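Local atomic coordinates of stage III sporulation protein AH (Bacillus subtilis, PDB entry 3TUF), a protein that forms with SpoIIQ an intercellular channel between mother cell and forespore during sporulation, and takes part in forespore engulfment and in the signalling that activates forespore-specific gene expression. Residues Asp91-Arg96 against Glu129-Glu134; Gly145-Leu150 against Thr161-Lys166; Asp156-Thr161 against Thr185-Ala190; Thr173-Leu178 against Val189-Glu194. All blocks are in the same frame, centred on the assembly; numbering follows the deposited sequence.

Contact 1: Asp91-Arg96 against Glu129-Glu134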
loop_
_atom_site.group_PDB
_atom_site.type_symbol
_atom_site.label_atom_id
_atom_site.label_comp_id
_atom_site.label_asym_id
_atom_site.label_seq_id
_atom_site.Cartn_x
_atom_site.Cartn_y
_atom_site.Cartn_z
ATOM N N ASP B 91 -8.967 -4.273 -8.214
ATOM C CA ASP B 91 -9.292 -5.648 -7.876
ATOM C C ASP B 91 -8.331 -6.246 -6.823
ATOM O O ASP B 91 -8.752 -6.934 -5.864
ATOM C CB ASP B 91 -9.387 -6.487 -9.136
ATOM C CG ASP B 91 -10.559 -6.039 -10.053
ATOM O OD1 ASP B 91 -11.536 -5.317 -9.609
ATOM O OD2 ASP B 91 -10.494 -6.417 -11.238
ATOM N N LEU B 92 -7.040 -5.943 -6.978
ATOM C CA LEU B 92 -6.062 -6.352 -5.982
ATOM C C LEU B 92 -6.454 -5.866 -4.572
ATOM O O LEU B 92 -6.540 -6.678 -3.619
ATOM C CB LEU B 92 -4.664 -5.880 -6.364
ATOM C CG LEU B 92 -3.517 -6.359 -5.442
ATOM C CD1 LEU B 92 -3.643 -7.871 -5.263
ATOM C CD2 LEU B 92 -2.161 -5.987 -6.021
ATOM N N GLU B 93 -6.686 -4.562 -4.447
ATOM C CA GLU B 93 -7.115 -3.975 -3.185
ATOM C C GLU B 93 -8.296 -4.762 -2.640
ATOM O O GLU B 93 -8.183 -5.441 -1.620
ATOM C CB GLU B 93 -7.500 -2.507 -3.378
ATOM C CG GLU B 93 -6.518 -1.523 -2.763
ATOM C CD GLU B 93 -5.165 -2.146 -2.485
ATOM O OE1 GLU B 93 -4.957 -2.642 -1.358
ATOM O OE2 GLU B 93 -4.309 -2.139 -3.393
ATOM N N ASP B 94 -9.430 -4.675 -3.328
ATOM C CA ASP B 94 -10.615 -5.486 -2.952
ATOM C C ASP B 94 -10.218 -6.829 -2.341
ATOM O O ASP B 94 -10.554 -7.121 -1.146
ATOM C CB ASP B 94 -11.533 -5.713 -4.168
ATOM C CG ASP B 94 -12.083 -4.386 -4.722
ATOM O OD1 ASP B 94 -11.827 -3.364 -4.031
ATOM O OD2 ASP B 94 -12.764 -4.322 -5.807
ATOM N N ALA B 95 -9.486 -7.611 -3.154
ATOM C CA ALA B 95 -9.018 -8.922 -2.756
ATOM C C ALA B 95 -8.185 -8.853 -1.440
ATOM O O ALA B 95 -8.496 -9.557 -0.447
ATOM C CB ALA B 95 -8.238 -9.577 -3.892
ATOM N N ARG B 96 -7.176 -7.990 -1.403
ATOM C CA ARG B 96 -6.372 -7.824 -0.192
ATOM C C ARG B 96 -7.232 -7.560 1.051
ATOM O O ARG B 96 -6.993 -8.132 2.115
ATOM C CB ARG B 96 -5.356 -6.696 -0.376
ATOM C CG ARG B 96 -4.477 -6.847 -1.608
ATOM C CD ARG B 96 -3.395 -7.892 -1.390
ATOM N NE ARG B 96 -2.056 -7.313 -1.450
ATOM C CZ ARG B 96 -1.150 -7.622 -2.371
ATOM N NH1 ARG B 96 -1.436 -8.507 -3.315
ATOM N NH2 ARG B 96 0.045 -7.046 -2.348
ATOM N N GLU B 129 4.065 -6.863 4.695
ATOM C CA GLU B 129 5.385 -6.701 4.193
ATOM C C GLU B 129 5.412 -6.801 2.678
ATOM O O GLU B 129 6.091 -5.984 2.022
ATOM C CB GLU B 129 6.351 -7.631 4.923
ATOM C CG GLU B 129 6.537 -7.177 6.413
ATOM C CD GLU B 129 6.906 -5.637 6.576
ATOM O OE1 GLU B 129 7.662 -5.107 5.728
ATOM O OE2 GLU B 129 6.439 -4.954 7.548
ATOM N N VAL B 130 4.629 -7.750 2.138
ATOM C CA VAL B 130 4.328 -7.805 0.724
ATOM C C VAL B 130 3.772 -6.454 0.262
ATOM O O VAL B 130 4.283 -5.862 -0.710
ATOM C CB VAL B 130 3.304 -8.948 0.434
ATOM C CG1 VAL B 130 2.462 -8.727 -0.895
ATOM C CG2 VAL B 130 4.015 -10.298 0.447
ATOM N N GLU B 131 2.741 -5.960 0.957
ATOM C CA GLU B 131 2.181 -4.630 0.638
ATOM C C GLU B 131 3.288 -3.576 0.550
ATOM O O GLU B 131 3.353 -2.812 -0.430
ATOM C CB GLU B 131 1.127 -4.133 1.679
ATOM C CG GLU B 131 -0.201 -4.950 1.907
ATOM C CD GLU B 131 -1.255 -4.761 0.780
ATOM O OE1 GLU B 131 -0.961 -3.995 -0.189
ATOM O OE2 GLU B 131 -2.378 -5.374 0.873
ATOM N N GLY B 132 4.139 -3.538 1.586
ATOM C CA GLY B 132 5.229 -2.552 1.660
ATOM C C GLY B 132 6.235 -2.696 0.519
ATOM O O GLY B 132 6.677 -1.681 -0.092
ATOM N N THR B 133 6.587 -3.967 0.241
ATOM C CA THR B 133 7.487 -4.323 -0.840
ATOM C C THR B 133 6.973 -3.830 -2.180
ATOM O O THR B 133 7.716 -3.210 -2.940
ATOM C CB THR B 133 7.638 -5.816 -0.915
ATOM O OG1 THR B 133 8.426 -6.253 0.207
ATOM C CG2 THR B 133 8.301 -6.264 -2.290
ATOM N N GLU B 134 5.706 -4.080 -2.474
ATOM C CA GLU B 134 5.166 -3.616 -3.735
ATOM C C GLU B 134 5.142 -2.095 -3.917
ATOM O O GLU B 134 5.521 -1.606 -4.995
ATOM C CB GLU B 134 3.761 -4.115 -3.865
ATOM C CG GLU B 134 3.650 -5.537 -3.486
ATOM C CD GLU B 134 2.264 -6.038 -3.732
ATOM O OE1 GLU B 134 1.355 -5.176 -3.819
ATOM O OE2 GLU B 134 2.094 -7.272 -3.862
#
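Two long antiparallel helices, 84-107 and 114-143, are joined here by a salt-bridge network in which R96 of the first meets E131 and E134 of the second. The axes of 91-96 and 129-134 stay 13.3 Å apart, too far for small side chains to close the distance, and the long chains of arginine and glutamate span it from opposite directions. R96 carries its CG beside the backbone N (chi1 -54°) and bends again at chi2 and chi3, which turns the guanidinium edge toward the glutamates. R96 NE reaches E131 OE2 at 3.0 Å in a weak hydrogen bond within a salt bridge. In the second salt bridge R96 NH2 pairs with E134 OE2, though its exact length is doubtful. V130 CG1 approaches the guanidinium obliquely, while L92 CD2 comes to 4.2 Å from E134 OE1.

E93 OE1 lies 4.4 Å from E131 OE2, a closeness of like charges probably eased by the cations nearby. R100 also pairs with E131 OE2, E154 takes R96 NH1, and the main partner of E131 OE1 is K135 of the second subunit, another copy of this protein. The backbone N of A153, just after strand 149-152, binds E134 OE2, and the E134 side chain also touches V151 and N152 of that strand. Arginine suits this position because its several N-H groups can serve different carboxylates at once. The result is an interhelical salt-bridge network within an antiparallel helical hairpin.

Contact 2: Gly145-Leu150 against Thr161-Lys166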
loop_
_atom_site.group_PDB
_atom_site.type_symbol
_atom_site.label_atom_id
_atom_site.label_comp_id
_atom_site.label_asym_id
_atom_site.label_seq_id
_atom_site.Cartn_x
_atom_site.Cartn_y
_atom_site.Cartn_z
ATOM N N GLY B 145 12.588 6.671 -14.179
ATOM C CA GLY B 145 12.103 7.142 -15.460
ATOM C C GLY B 145 11.005 6.262 -16.003
ATOM O O GLY B 145 10.771 6.240 -17.204
ATOM N N TYR B 146 10.314 5.502 -15.174
ATOM C CA TYR B 146 9.133 4.860 -15.764
ATOM C C TYR B 146 7.905 5.638 -15.367
ATOM O O TYR B 146 7.752 6.035 -14.196
ATOM C CB TYR B 146 9.013 3.377 -15.437
ATOM C CG TYR B 146 10.087 2.537 -16.115
ATOM C CD1 TYR B 146 9.975 2.170 -17.466
ATOM C CD2 TYR B 146 11.203 2.135 -15.422
ATOM C CE1 TYR B 146 10.974 1.416 -18.108
ATOM C CE2 TYR B 146 12.204 1.392 -16.038
ATOM C CZ TYR B 146 12.095 1.024 -17.382
ATOM O OH TYR B 146 13.106 0.289 -17.987
ATOM N N GLU B 147 7.054 5.886 -16.360
ATOM C CA GLU B 147 5.824 6.679 -16.168
ATOM C C GLU B 147 4.819 6.060 -15.156
ATOM O O GLU B 147 4.173 6.765 -14.370
ATOM C CB GLU B 147 5.186 6.949 -17.531
ATOM C CG GLU B 147 3.795 7.542 -17.509
ATOM C CD GLU B 147 2.869 6.780 -18.443
ATOM O OE1 GLU B 147 1.738 6.434 -18.017
ATOM O OE2 GLU B 147 3.291 6.493 -19.595
ATOM N N ASP B 148 4.707 4.741 -15.155
ATOM C CA ASP B 148 3.931 4.058 -14.125
ATOM C C ASP B 148 4.462 2.629 -14.031
ATOM O O ASP B 148 5.099 2.150 -14.978
ATOM C CB ASP B 148 2.435 4.054 -14.482
ATOM C CG ASP B 148 1.533 3.775 -13.266
ATOM O OD1 ASP B 148 2.054 3.510 -12.141
ATOM O OD2 ASP B 148 0.285 3.828 -13.436
ATOM N N ALA B 149 4.208 1.966 -12.899
ATOM C CA ALA B 149 4.606 0.580 -12.683
ATOM C C ALA B 149 3.651 -0.123 -11.751
ATOM O O ALA B 149 3.039 0.519 -10.902
ATOM C CB ALA B 149 5.985 0.515 -12.086
ATOM N N LEU B 150 3.572 -1.454 -11.858
ATOM C CA LEU B 150 2.641 -2.228 -11.043
ATOM C C LEU B 150 3.307 -3.519 -10.621
ATOM O O LEU B 150 3.936 -4.183 -11.470
ATOM C CB LEU B 150 1.416 -2.505 -11.892
ATOM C CG LEU B 150 0.402 -3.504 -11.432
ATOM C CD1 LEU B 150 -0.271 -3.003 -10.201
ATOM C CD2 LEU B 150 -0.624 -3.703 -12.620
ATOM N N THR B 161 4.824 -4.999 -13.778
ATOM C CA THR B 161 4.435 -4.538 -15.093
ATOM C C THR B 161 4.747 -3.080 -15.133
ATOM O O THR B 161 4.458 -2.320 -14.169
ATOM C CB THR B 161 2.944 -4.825 -15.416
ATOM O OG1 THR B 161 2.619 -6.145 -14.953
ATOM C CG2 THR B 161 2.675 -4.708 -16.951
ATOM N N VAL B 162 5.367 -2.699 -16.239
ATOM C CA VAL B 162 5.909 -1.377 -16.378
ATOM C C VAL B 162 5.329 -0.808 -17.682
ATOM O O VAL B 162 5.228 -1.513 -18.699
ATOM C CB VAL B 162 7.453 -1.496 -16.290
ATOM C CG1 VAL B 162 8.166 -0.530 -17.195
ATOM C CG2 VAL B 162 7.881 -1.348 -14.832
ATOM N N LYS B 163 4.848 0.433 -17.630
ATOM C CA LYS B 163 4.444 1.151 -18.840
ATOM C C LYS B 163 5.696 1.499 -19.612
ATOM O O LYS B 163 6.601 2.088 -19.031
ATOM C CB LYS B 163 3.721 2.439 -18.465
ATOM C CG LYS B 163 2.182 2.329 -18.460
ATOM C CD LYS B 163 1.585 2.329 -19.872
ATOM C CE LYS B 163 0.082 2.661 -19.867
ATOM N NZ LYS B 163 -0.122 4.134 -19.786
ATOM N N SER B 164 5.769 1.128 -20.891
ATOM C CA SER B 164 6.946 1.429 -21.737
ATOM C C SER B 164 6.799 0.934 -23.181
ATOM O O SER B 164 6.263 -0.163 -23.430
ATOM C CB SER B 164 8.250 0.854 -21.127
ATOM O OG SER B 164 9.408 1.317 -21.807
ATOM N N ASP B 165 7.302 1.735 -24.124
ATOM C CA ASP B 165 7.263 1.390 -25.545
ATOM C C ASP B 165 8.460 0.580 -25.961
ATOM O O ASP B 165 8.330 -0.437 -26.636
ATOM C CB ASP B 165 7.145 2.645 -26.383
ATOM C CG ASP B 165 5.763 3.237 -26.301
ATOM O OD1 ASP B 165 4.773 2.487 -26.538
ATOM O OD2 ASP B 165 5.666 4.438 -25.967
ATOM N N LYS B 166 9.630 1.036 -25.536
ATOM C CA LYS B 166 10.847 0.271 -25.689
ATOM C C LYS B 166 11.044 -0.661 -24.479
ATOM O O LYS B 166 10.808 -0.291 -23.341
ATOM C CB LYS B 166 12.009 1.242 -25.909
ATOM C CG LYS B 166 11.810 2.075 -27.190
ATOM C CD LYS B 166 11.991 3.571 -26.942
ATOM C CE LYS B 166 13.454 3.943 -26.712
ATOM N NZ LYS B 166 14.242 3.765 -27.959
#
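Backbone hydrogen bonds carry the pairing of 145-150 with 161-166. L150 and T161 form a hydrogen-bonded antiparallel pair: L150 N gives to T161 O, and T161 N gives to L150 O, each at 2.6 Å. One pair on, A149 and V162 are non-hydrogen-bonded, with A149 CA resting 3.3 Å from T161 O in a CA-H...O contact. K163 N continues the series to D148 O at 3.2 Å.

Apolar contacts gather on the face bearing A149 and V162. V162 CG1 sits over one face of the Y146 ring, 3.3 Å from CD1, and the two side chains cross at about a right angle; V162 CG2 meets A149 CB at 3.8 Å. I141 of helix 114-143 packs on this face, against A149, V162 and Y146; alanine and valine suit a buried strand face. At the ring's edge, near its plane, lie K163 O and S164 OG.

One weak salt bridge crosses the pair, from K163 NZ to E147 OE1 at 3.4 Å, fitting for long flexible chains at the surface. D148 OD1 accepts from A149 N and pairs with R89 of helix 84-107. Together these contacts make the open end of an antiparallel beta hairpin.

Contact 3: Asp156-Thr161 against Thr185-Ala190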
loop_
_atom_site.group_PDB
_atom_site.type_symbol
_atom_site.label_atom_id
_atom_site.label_comp_id
_atom_site.label_asym_id
_atom_site.label_seq_id
_atom_site.Cartn_x
_atom_site.Cartn_y
_atom_site.Cartn_z
ATOM N N ASP B 156 4.529 -17.074 -5.393
ATOM C CA ASP B 156 5.792 -17.708 -5.699
ATOM C C ASP B 156 6.596 -16.879 -6.689
ATOM O O ASP B 156 7.805 -17.021 -6.774
ATOM C CB ASP B 156 5.534 -19.076 -6.317
ATOM C CG ASP B 156 5.280 -20.170 -5.273
ATOM O OD1 ASP B 156 5.536 -19.921 -4.063
ATOM O OD2 ASP B 156 4.843 -21.285 -5.682
ATOM N N LYS B 157 5.924 -16.041 -7.457
ATOM C CA LYS B 157 6.583 -15.273 -8.447
ATOM C C LYS B 157 6.263 -13.868 -8.036
ATOM O O LYS B 157 5.273 -13.653 -7.305
ATOM C CB LYS B 157 5.921 -15.556 -9.765
ATOM C CG LYS B 157 6.839 -15.353 -10.934
ATOM C CD LYS B 157 6.124 -14.778 -12.140
ATOM C CE LYS B 157 5.372 -15.849 -12.885
ATOM N NZ LYS B 157 5.141 -15.403 -14.298
ATOM N N ILE B 158 7.105 -12.923 -8.467
ATOM C CA ILE B 158 6.826 -11.499 -8.356
ATOM C C ILE B 158 6.538 -10.941 -9.761
ATOM O O ILE B 158 7.390 -11.006 -10.659
ATOM C CB ILE B 158 8.067 -10.739 -7.856
ATOM C CG1 ILE B 158 8.728 -11.396 -6.624
ATOM C CG2 ILE B 158 7.745 -9.315 -7.635
ATOM C CD1 ILE B 158 7.788 -11.814 -5.452
ATOM N N ASN B 159 5.374 -10.356 -9.963
ATOM C CA ASN B 159 5.026 -9.825 -11.273
ATOM C C ASN B 159 5.104 -8.370 -11.269
ATOM O O ASN B 159 4.587 -7.726 -10.329
ATOM C CB ASN B 159 3.608 -10.213 -11.661
ATOM C CG ASN B 159 3.565 -11.594 -12.116
ATOM O OD1 ASN B 159 3.192 -12.520 -11.345
ATOM N ND2 ASN B 159 4.046 -11.810 -13.359
ATOM N N ILE B 160 5.726 -7.830 -12.305
ATOM C CA ILE B 160 5.991 -6.420 -12.310
ATOM C C ILE B 160 5.675 -6.008 -13.681
ATOM O O ILE B 160 6.191 -6.585 -14.660
ATOM C CB ILE B 160 7.466 -6.148 -12.152
ATOM C CG1 ILE B 160 7.951 -6.699 -10.801
ATOM C CG2 ILE B 160 7.827 -4.590 -12.409
ATOM C CD1 ILE B 160 9.470 -6.526 -10.635
ATOM N N THR B 161 4.824 -4.999 -13.778
ATOM C CA THR B 161 4.435 -4.538 -15.093
ATOM C C THR B 161 4.747 -3.080 -15.133
ATOM O O THR B 161 4.458 -2.320 -14.169
ATOM C CB THR B 161 2.944 -4.825 -15.416
ATOM O OG1 THR B 161 2.619 -6.145 -14.953
ATOM C CG2 THR B 161 2.675 -4.708 -16.951
ATOM N N THR B 185 16.445 -14.696 -4.601
ATOM C CA THR B 185 16.927 -15.996 -4.194
ATOM C C THR B 185 15.859 -17.033 -4.024
ATOM O O THR B 185 16.144 -18.197 -4.151
ATOM C CB THR B 185 17.635 -15.869 -2.874
ATOM O OG1 THR B 185 18.785 -15.101 -3.136
ATOM C CG2 THR B 185 18.076 -17.224 -2.324
ATOM N N MET B 186 14.638 -16.649 -3.720
ATOM C CA MET B 186 13.649 -17.647 -3.293
ATOM C C MET B 186 12.514 -17.737 -4.275
ATOM O O MET B 186 11.709 -18.618 -4.185
ATOM C CB MET B 186 13.044 -17.243 -1.931
ATOM C CG MET B 186 14.046 -17.129 -0.824
ATOM S SD MET B 186 14.726 -18.765 -0.560
ATOM C CE MET B 186 16.214 -18.432 0.439
ATOM N N LYS B 187 12.406 -16.785 -5.186
ATOM C CA LYS B 187 11.192 -16.636 -5.948
ATOM C C LYS B 187 11.617 -16.281 -7.354
ATOM O O LYS B 187 12.748 -15.842 -7.567
ATOM C CB LYS B 187 10.287 -15.523 -5.332
ATOM C CG LYS B 187 9.547 -15.931 -4.025
ATOM C CD LYS B 187 8.926 -14.727 -3.282
ATOM C CE LYS B 187 8.138 -15.172 -2.053
ATOM N NZ LYS B 187 7.605 -13.966 -1.312
ATOM N N ASP B 188 10.718 -16.465 -8.314
ATOM C CA ASP B 188 10.988 -16.053 -9.690
ATOM C C ASP B 188 10.513 -14.608 -9.708
ATOM O O ASP B 188 9.817 -14.172 -8.776
ATOM C CB ASP B 188 10.307 -16.991 -10.753
ATOM C CG ASP B 188 10.682 -16.616 -12.234
ATOM O OD1 ASP B 188 11.717 -15.915 -12.493
ATOM O OD2 ASP B 188 9.921 -17.003 -13.166
ATOM N N VAL B 189 10.920 -13.875 -10.733
ATOM C CA VAL B 189 10.601 -12.491 -10.876
ATOM C C VAL B 189 10.323 -12.286 -12.357
ATOM O O VAL B 189 11.133 -12.634 -13.197
ATOM C CB VAL B 189 11.841 -11.634 -10.491
ATOM C CG1 VAL B 189 11.638 -10.194 -10.893
ATOM C CG2 VAL B 189 12.185 -11.706 -8.990
ATOM N N ALA B 190 9.185 -11.704 -12.704
ATOM C CA ALA B 190 8.915 -11.479 -14.107
ATOM C C ALA B 190 8.625 -10.008 -14.335
ATOM O O ALA B 190 8.077 -9.336 -13.443
ATOM C CB ALA B 190 7.740 -12.369 -14.545
HETATM O O HOH W 1 7.389 -16.997 -15.054
#
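K157 and D188 both hold CG anti to the backbone N (chi1 -153° and -176°), and their side chains run side by side in the same direction. K157 CG therefore lies 3.8 Å from D188 CB, but the lysine then bends at chi2 and chi3, carrying its CD over A190 CB. The charged ends do not touch directly. A water joins them instead, accepting from K157 NZ at 2.9 Å and donating to D188 OD2, whose main partner is S79 of the SpoIIQ chain. On the other face, I158 has CG1 beside its backbone N and CD1 against the aliphatic CD of K187, 3.8 Å away, while its CG1 faces V189 CG2.

Strands 157-163 and 188-194 run parallel, with K157, I158 and N159 opposite D188, V189 and A190. The intervening chain includes helix 169-177, which lies against I160 and V189, so the connection is a beta-alpha-beta crossover. I158 is gripped at both backbone groups: its N binds D188 O at 3.0 Å, and its O receives A190 N in a nearly straight bond of 2.8 Å (176°). Weaker bonds flank them, D188 N to D156 O and I160 N to A190 O.

Branched, apolar I158, I160 and V189 suit the buried face, whereas K157 and N159 can extend polar groups past the small A190. The strand edge beyond A190 is used by SpoIIQ: A190 pairs there with an antiparallel strand, continuing the sheet into the partner protein, and D188 OD1 takes the backbone N of L80 of the SpoIIQ chain.

Contact 4: Thr173-Leu178 against Val189-Glu194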
loop_
_atom_site.group_PDB
_atom_site.type_symbol
_atom_site.label_atom_id
_atom_site.label_comp_id
_atom_site.label_asym_id
_atom_site.label_seq_id
_atom_site.Cartn_x
_atom_site.Cartn_y
_atom_site.Cartn_z
ATOM N N THR B 173 16.782 -5.838 -16.646
ATOM C CA THR B 173 17.737 -6.230 -15.632
ATOM C C THR B 173 17.924 -5.048 -14.615
ATOM O O THR B 173 18.065 -5.237 -13.361
ATOM C CB THR B 173 18.970 -6.752 -16.332
ATOM O OG1 THR B 173 19.680 -7.624 -15.445
ATOM C CG2 THR B 173 19.840 -5.606 -16.817
ATOM N N ALA B 174 17.866 -3.825 -15.117
ATOM C CA ALA B 174 17.911 -2.680 -14.189
ATOM C C ALA B 174 16.659 -2.680 -13.266
ATOM O O ALA B 174 16.763 -2.365 -12.073
ATOM C CB ALA B 174 18.063 -1.373 -14.944
ATOM N N ILE B 175 15.505 -3.085 -13.783
ATOM C CA ILE B 175 14.358 -3.250 -12.896
ATOM C C ILE B 175 14.537 -4.390 -11.904
ATOM O O ILE B 175 14.326 -4.233 -10.714
ATOM C CB ILE B 175 13.119 -3.414 -13.689
ATOM C CG1 ILE B 175 12.821 -2.054 -14.360
ATOM C CG2 ILE B 175 11.926 -4.001 -12.792
ATOM C CD1 ILE B 175 11.564 -2.096 -15.233
ATOM N N ILE B 176 14.973 -5.547 -12.375
ATOM C CA ILE B 176 15.168 -6.692 -11.475
ATOM C C ILE B 176 16.212 -6.369 -10.424
ATOM O O ILE B 176 16.183 -6.888 -9.306
ATOM C CB ILE B 176 15.523 -7.994 -12.240
ATOM C CG1 ILE B 176 14.327 -8.473 -13.025
ATOM C CG2 ILE B 176 15.965 -9.105 -11.262
ATOM C CD1 ILE B 176 14.748 -9.542 -14.095
ATOM N N ASP B 177 17.128 -5.471 -10.768
ATOM C CA ASP B 177 18.130 -5.060 -9.732
ATOM C C ASP B 177 17.510 -4.385 -8.490
ATOM O O ASP B 177 18.023 -4.579 -7.362
ATOM C CB ASP B 177 19.302 -4.294 -10.345
ATOM C CG ASP B 177 20.172 -5.203 -11.222
ATOM O OD1 ASP B 177 20.051 -6.488 -11.067
ATOM O OD2 ASP B 177 20.942 -4.636 -12.059
ATOM N N LEU B 178 16.366 -3.686 -8.690
ATOM C CA LEU B 178 15.629 -3.054 -7.547
ATOM C C LEU B 178 15.051 -4.062 -6.528
ATOM O O LEU B 178 14.740 -3.690 -5.389
ATOM C CB LEU B 178 14.601 -2.068 -8.025
ATOM C CG LEU B 178 15.169 -1.152 -9.096
ATOM C CD1 LEU B 178 14.003 -0.374 -9.775
ATOM C CD2 LEU B 178 16.218 -0.214 -8.549
ATOM N N VAL B 189 10.920 -13.875 -10.733
ATOM C CA VAL B 189 10.601 -12.491 -10.876
ATOM C C VAL B 189 10.323 -12.286 -12.357
ATOM O O VAL B 189 11.133 -12.634 -13.197
ATOM C CB VAL B 189 11.841 -11.634 -10.491
ATOM C CG1 VAL B 189 11.638 -10.194 -10.893
ATOM C CG2 VAL B 189 12.185 -11.706 -8.990
ATOM N N ALA B 190 9.185 -11.704 -12.704
ATOM C CA ALA B 190 8.915 -11.479 -14.107
ATOM C C ALA B 190 8.625 -10.008 -14.335
ATOM O O ALA B 190 8.077 -9.336 -13.443
ATOM C CB ALA B 190 7.740 -12.369 -14.545
ATOM N N VAL B 191 9.013 -9.478 -15.483
ATOM C CA VAL B 191 8.855 -8.063 -15.722
ATOM C C VAL B 191 8.311 -7.927 -17.088
ATOM O O VAL B 191 8.978 -8.340 -18.056
ATOM C CB VAL B 191 10.199 -7.391 -15.763
ATOM C CG1 VAL B 191 10.069 -5.875 -16.053
ATOM C CG2 VAL B 191 10.866 -7.636 -14.454
ATOM N N THR B 192 7.116 -7.342 -17.197
ATOM C CA THR B 192 6.467 -7.156 -18.491
ATOM C C THR B 192 6.424 -5.689 -18.823
ATOM O O THR B 192 6.121 -4.890 -17.955
ATOM C CB THR B 192 5.033 -7.620 -18.372
ATOM O OG1 THR B 192 5.035 -8.930 -17.784
ATOM C CG2 THR B 192 4.333 -7.634 -19.729
ATOM N N PHE B 193 6.706 -5.347 -20.079
ATOM C CA PHE B 193 6.658 -3.958 -20.567
ATOM C C PHE B 193 5.454 -3.756 -21.480
ATOM O O PHE B 193 5.417 -4.284 -22.588
ATOM C CB PHE B 193 7.926 -3.610 -21.349
ATOM C CG PHE B 193 9.197 -3.725 -20.537
ATOM C CD1 PHE B 193 9.654 -4.971 -20.078
ATOM C CD2 PHE B 193 9.925 -2.616 -20.227
ATOM C CE1 PHE B 193 10.825 -5.085 -19.290
ATOM C CE2 PHE B 193 11.081 -2.729 -19.459
ATOM C CZ PHE B 193 11.531 -3.969 -18.998
ATOM N N GLU B 194 4.480 -2.979 -21.004
ATOM C CA GLU B 194 3.238 -2.641 -21.734
ATOM C C GLU B 194 3.370 -1.377 -22.590
ATOM O O GLU B 194 3.861 -0.355 -22.091
ATOM C CB GLU B 194 2.132 -2.352 -20.730
ATOM C CG GLU B 194 1.716 -3.528 -19.909
ATOM C CD GLU B 194 0.683 -4.361 -20.610
ATOM O OE1 GLU B 194 0.642 -4.317 -21.864
ATOM O OE2 GLU B 194 -0.097 -5.044 -19.908
#
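I176 touches two valines with one atom: its CG1 lies 3.8 Å from V189 CG1 and the same distance from V191 CG2. This is the apolar seam where helix 169-177 packs on strand 188-194, consistent with the ring-building motif of the SpoIIIAH family, whose helices pack on a three-stranded sheet; the axes of 173-177 and 189-194 make an angle of 133°. I176 and V189 pass alongside one another, pointing opposite ways, whereas I176 crosses V191 at a slant. V191 takes a second neighbour from the same helix, I175.

The torsions spread these contacts. I175 has CG2 anti to the backbone N and CG1 beside it (chi1 -70°), and both branches border V191, CG2 against V191 CG2 and CD1 against V191 CG1, each at 4.1 Å. The beta-branched isoleucines and valines suit the seam, giving broad apolar surfaces with no polar group to satisfy.

Farther out, I141 of helix 114-143 and Y146 pack on I175, and L80 of the SpoIIQ chain packs on I176 and V189. The strand is held in place by strand 157-163 on one edge and by an antiparallel SpoIIQ strand pairing with A190, V191 and T192. At the far end of the seam, I175 CD1 approaches the F193 ring obliquely, 4.2 Å from CZ.

Overall arrangement
Contact 1 comes first along the chain and joins the two long helices, its centre about 15 Å from that of contact 3 and about 19 Å from those of contacts 2 and 4. The other three share one mixed sheet ordered 149-152, 157-163, 188-194. Contacts 2 and 3, whose segments alternate along the chain, meet at T161, their centres about 17 Å apart. Contact 4 opens after contact 2 closes, with centres about 10 Å apart, and ends on the same strand as contact 3, sharing V189 and A190 at about 9 Å. Helix 114-143 leads into strand 149-152. Strand 188-194 pairs with strand 157-163 and with a SpoIIQ strand, so the sheet continues into the channel partner.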